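PDB 6E20: galectin from Danio rerio, which binds galactoside-containing glycans as a galectin-1-like lectin of zebrafish and is probably involved in innate immune recognition of a viral envelope glycoprotein. Local coordinates for residues 77-80 with 84-87; 108-111 with 116-119. All blocks are in the same frame, centred on the assembly; numbering follows the deposited sequence.

Contact 1 of 2, residues 77-80 with 84-87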
# COMPACT_ATOMS: atom_id res chain seq x y z
N PHE B 77 18.42 2.73 -16.82
CA PHE B 77 17.53 3.79 -16.28
C PHE B 77 16.29 3.95 -17.14
O PHE B 77 16.17 4.94 -17.86
CB PHE B 77 18.25 5.13 -16.18
CG PHE B 77 17.63 6.10 -15.20
CD1 PHE B 77 17.87 5.98 -13.83
CD2 PHE B 77 16.87 7.17 -15.64
CE1 PHE B 77 17.31 6.88 -12.94
CE2 PHE B 77 16.31 8.07 -14.74
CZ PHE B 77 16.53 7.93 -13.39
N PRO B 78 15.31 3.04 -17.06
CA PRO B 78 14.09 3.15 -17.85
C PRO B 78 13.00 3.87 -17.04
O PRO B 78 11.91 3.34 -16.95
CB PRO B 78 13.74 1.67 -18.08
CG PRO B 78 14.12 1.03 -16.75
CD PRO B 78 15.32 1.81 -16.25
N PHE B 79 13.34 4.99 -16.41
CA PHE B 79 12.36 5.89 -15.76
C PHE B 79 12.31 7.20 -16.52
O PHE B 79 13.36 7.65 -17.03
CB PHE B 79 12.68 6.16 -14.29
CG PHE B 79 12.80 4.88 -13.51
CD1 PHE B 79 11.66 4.19 -13.12
CD2 PHE B 79 14.05 4.35 -13.19
CE1 PHE B 79 11.76 3.00 -12.41
CE2 PHE B 79 14.14 3.16 -12.49
CZ PHE B 79 13.00 2.48 -12.11
N ILE B 80 11.14 7.83 -16.54
CA ILE B 80 10.95 9.17 -17.14
C ILE B 80 10.04 9.97 -16.25
O ILE B 80 9.00 9.42 -15.81
CB ILE B 80 10.37 9.08 -18.56
CG1 ILE B 80 11.23 8.24 -19.51
CG2 ILE B 80 10.14 10.47 -19.11
CD1 ILE B 80 10.45 7.63 -20.65
N GLU B 84 4.34 6.62 -15.99
CA GLU B 84 4.05 5.48 -15.09
C GLU B 84 5.12 4.41 -15.29
O GLU B 84 5.53 4.19 -16.43
CB GLU B 84 2.68 4.84 -15.34
CG GLU B 84 2.45 3.65 -14.41
CD GLU B 84 1.07 3.02 -14.45
OE1 GLU B 84 0.98 1.86 -14.86
OE2 GLU B 84 0.10 3.69 -14.08
N PHE B 85 5.54 3.78 -14.19
CA PHE B 85 6.41 2.59 -14.19
C PHE B 85 5.79 1.53 -13.27
O PHE B 85 4.96 1.86 -12.37
CB PHE B 85 7.82 2.93 -13.69
CG PHE B 85 7.84 3.39 -12.26
CD1 PHE B 85 7.74 2.48 -11.21
CD2 PHE B 85 7.90 4.74 -11.96
CE1 PHE B 85 7.72 2.92 -9.90
CE2 PHE B 85 7.89 5.16 -10.64
CZ PHE B 85 7.79 4.26 -9.61
N GLN B 86 6.20 0.30 -13.53
CA GLN B 86 5.95 -0.88 -12.68
C GLN B 86 7.30 -1.56 -12.44
O GLN B 86 8.04 -1.78 -13.42
CB GLN B 86 4.88 -1.78 -13.30
CG GLN B 86 4.13 -2.54 -12.22
CD GLN B 86 2.96 -3.33 -12.76
OE1 GLN B 86 3.12 -4.43 -13.28
NE2 GLN B 86 1.76 -2.80 -12.55
N ILE B 87 7.64 -1.73 -11.16
CA ILE B 87 8.86 -2.41 -10.63
C ILE B 87 8.41 -3.63 -9.83
O ILE B 87 7.40 -3.54 -9.08
CB ILE B 87 9.66 -1.43 -9.75
CG1 ILE B 87 10.18 -0.25 -10.56
CG2 ILE B 87 10.78 -2.14 -9.00
CD1 ILE B 87 10.63 0.91 -9.68
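At the start of strand 85-91 in the galectin beta-sandwich, a T-shaped aromatic pair sets Phe79 edge-on to Phe85. Phe79 belongs to the irregular connection that leaves strand 72-74 of the seven-stranded sheet and runs into strand 85-91 of the five-stranded one. Just before it, Pro78 is the centre of an inverse gamma turn, closed by a weak backbone bond of 3.2 Å from Phe79 N to Phe77 O. The two aromatic planes are perpendicular (90°). One edge of Phe79, carried by CD1 and CE1, is directed at the base of the Phe85 ring and not at its centre: Phe79 CE1 lies 3.9 Å from Phe85 CG, while Phe79 CD1 is 4.0 Å from Phe85 CD2. Phe85 is placed for this by a first torsion of 64°, which sets CG between its backbone N and carbonyl carbon. Two residues further along the strand, Ile87 also projects toward the loop and crosses Phe79 at roughly a right angle, its CD1 methyl reaching the ring rim. All three side chains are buried, and dispersion and the ring quadrupoles, not polar bonds, join the two segments. The packing extends into both sheets. Phe85 lies nearly parallel to the ring of Phe30, from strand 30-34 of the seven-stranded sheet, and Phe79 also touches Pro47, Phe49 and Leu100, while Phe85 and Ile87 are fixed through their backbones to Gly21 and Ile19 of strand 16-23. The Ile87 methyl bridges two corners of the ring, with CD1 3.6 Å from Phe79 CE1 and 3.7 Å from Phe79 CZ.

Contact 2 of 2, residues 108-111 with 116-119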
# COMPACT_ATOMS: atom_id res chain seq x y z
N PHE B 108 20.83 -7.00 -5.67
CA PHE B 108 21.40 -6.27 -4.50
C PHE B 108 21.38 -7.22 -3.31
O PHE B 108 20.33 -7.80 -3.02
CB PHE B 108 20.64 -4.97 -4.23
CG PHE B 108 21.22 -4.21 -3.06
CD1 PHE B 108 22.29 -3.35 -3.23
CD2 PHE B 108 20.75 -4.43 -1.78
CE1 PHE B 108 22.86 -2.71 -2.15
CE2 PHE B 108 21.31 -3.76 -0.70
CZ PHE B 108 22.36 -2.91 -0.88
N PRO B 109 22.50 -7.43 -2.60
CA PRO B 109 22.50 -8.35 -1.47
C PRO B 109 21.57 -7.91 -0.34
O PRO B 109 21.49 -6.73 0.01
CB PRO B 109 23.97 -8.38 -1.02
CG PRO B 109 24.49 -7.03 -1.44
CD PRO B 109 23.81 -6.80 -2.78
N ASN B 110 20.90 -8.91 0.23
CA ASN B 110 20.14 -8.79 1.49
C ASN B 110 21.11 -8.88 2.67
O ASN B 110 21.06 -9.91 3.39
CB ASN B 110 19.03 -9.84 1.54
CG ASN B 110 18.09 -9.67 2.71
OD1 ASN B 110 17.34 -10.60 3.01
ND2 ASN B 110 18.14 -8.53 3.38
N ARG B 111 21.89 -7.82 2.90
CA ARG B 111 22.93 -7.76 3.98
C ARG B 111 22.27 -7.88 5.36
O ARG B 111 22.88 -8.53 6.23
CB ARG B 111 23.74 -6.47 3.93
CG ARG B 111 24.44 -6.25 2.60
CD ARG B 111 24.73 -4.78 2.42
NE ARG B 111 25.59 -4.50 1.29
CZ ARG B 111 25.74 -3.31 0.72
NH1 ARG B 111 25.04 -2.27 1.15
NH2 ARG B 111 26.56 -3.17 -0.30
N LYS B 116 11.71 -11.42 6.54
CA LYS B 116 10.45 -10.64 6.57
C LYS B 116 10.73 -9.18 6.91
O LYS B 116 11.42 -8.93 7.89
CB LYS B 116 9.50 -11.25 7.61
CG LYS B 116 8.07 -10.73 7.56
CD LYS B 116 7.13 -11.51 8.48
CE LYS B 116 7.43 -11.30 9.95
NZ LYS B 116 6.72 -12.29 10.78
N TYR B 117 10.14 -8.26 6.14
CA TYR B 117 10.24 -6.79 6.30
C TYR B 117 8.83 -6.18 6.35
O TYR B 117 8.03 -6.46 5.45
CB TYR B 117 11.09 -6.24 5.15
CG TYR B 117 12.53 -6.70 5.22
CD1 TYR B 117 13.31 -6.35 6.30
CD2 TYR B 117 13.09 -7.49 4.23
CE1 TYR B 117 14.63 -6.75 6.40
CE2 TYR B 117 14.42 -7.90 4.31
CZ TYR B 117 15.19 -7.53 5.41
OH TYR B 117 16.49 -7.93 5.55
N LYS B 118 8.53 -5.39 7.38
CA LYS B 118 7.18 -4.82 7.65
C LYS B 118 7.23 -3.28 7.60
O LYS B 118 6.19 -2.64 7.95
CB LYS B 118 6.68 -5.39 8.98
CG LYS B 118 6.40 -6.89 8.92
CD LYS B 118 6.20 -7.57 10.26
CE LYS B 118 5.30 -6.81 11.20
NZ LYS B 118 4.98 -7.62 12.40
N TYR B 119 8.33 -2.72 7.11
CA TYR B 119 8.50 -1.25 6.92
C TYR B 119 8.78 -0.95 5.44
O TYR B 119 9.74 -1.47 4.87
CB TYR B 119 9.59 -0.76 7.88
CG TYR B 119 9.89 0.70 7.72
CD1 TYR B 119 9.19 1.68 8.41
CD2 TYR B 119 10.86 1.11 6.83
CE1 TYR B 119 9.47 3.02 8.23
CE2 TYR B 119 11.15 2.44 6.65
CZ TYR B 119 10.46 3.40 7.35
OH TYR B 119 10.80 4.70 7.12
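Tyr117 OH is approached by the side-chain amide of Asn110 and also takes part in a weak hydrogen bond with the backbone N of Ser114, in the loop that joins the two segments. The amide atom modelled as Asn110 ND2 is 2.8 Å from Tyr117 OH, but the amide is probably turned over in the model, so the identity of that atom is uncertain. The two side chains come from opposite directions. Asn110 arrives at the hydroxyl edge of the phenol, near the ring plane, with its own amide plane turned 66° from it. A first torsion of -172° carries Asn110 CG away from its backbone N and toward the tyrosine. Both residues are buried, so the meeting places polar groups together inside the protein. Asn110 is itself the centre of an inverse gamma turn, in which Arg111 N bonds weakly to Pro109 O at 3.1 Å. Phe108 CZ sits 3.4 Å above the guanidinium plane of Arg111, toward its rim. Arg111 bonds to Ser62 OG, Glu70 O and Asn61 OD1, the last a residue of the glycan pocket that it probably helps to position. Strand 105-109 lies at the edge of the five-stranded sheet within the chain and strand 116-124 in the seven-stranded one, so the asparagine-tyrosine meeting spans the two sheets, with Ala42 of strand 40-47 packed against both side chains.

Contacts 1 and 2 come one after the other along the chain, and each lies where it passes between the sheets of the sandwich. The 77-80/84-87 contact accompanies the passage from the seven-stranded sheet into the five-stranded one; the 108-111/116-119 contact accompanies the return. Their centres are 22 Å apart, on opposite sides of the chain's centre, and their nearest atoms remain about 11 Å from each other. Both use the five-stranded sheet, in which strands 85-91 and 105-109 are separated by strand 95-99. The two sheets are thus joined at well-separated places, by aromatic packing in contact 1 and a polar meeting in contact 2.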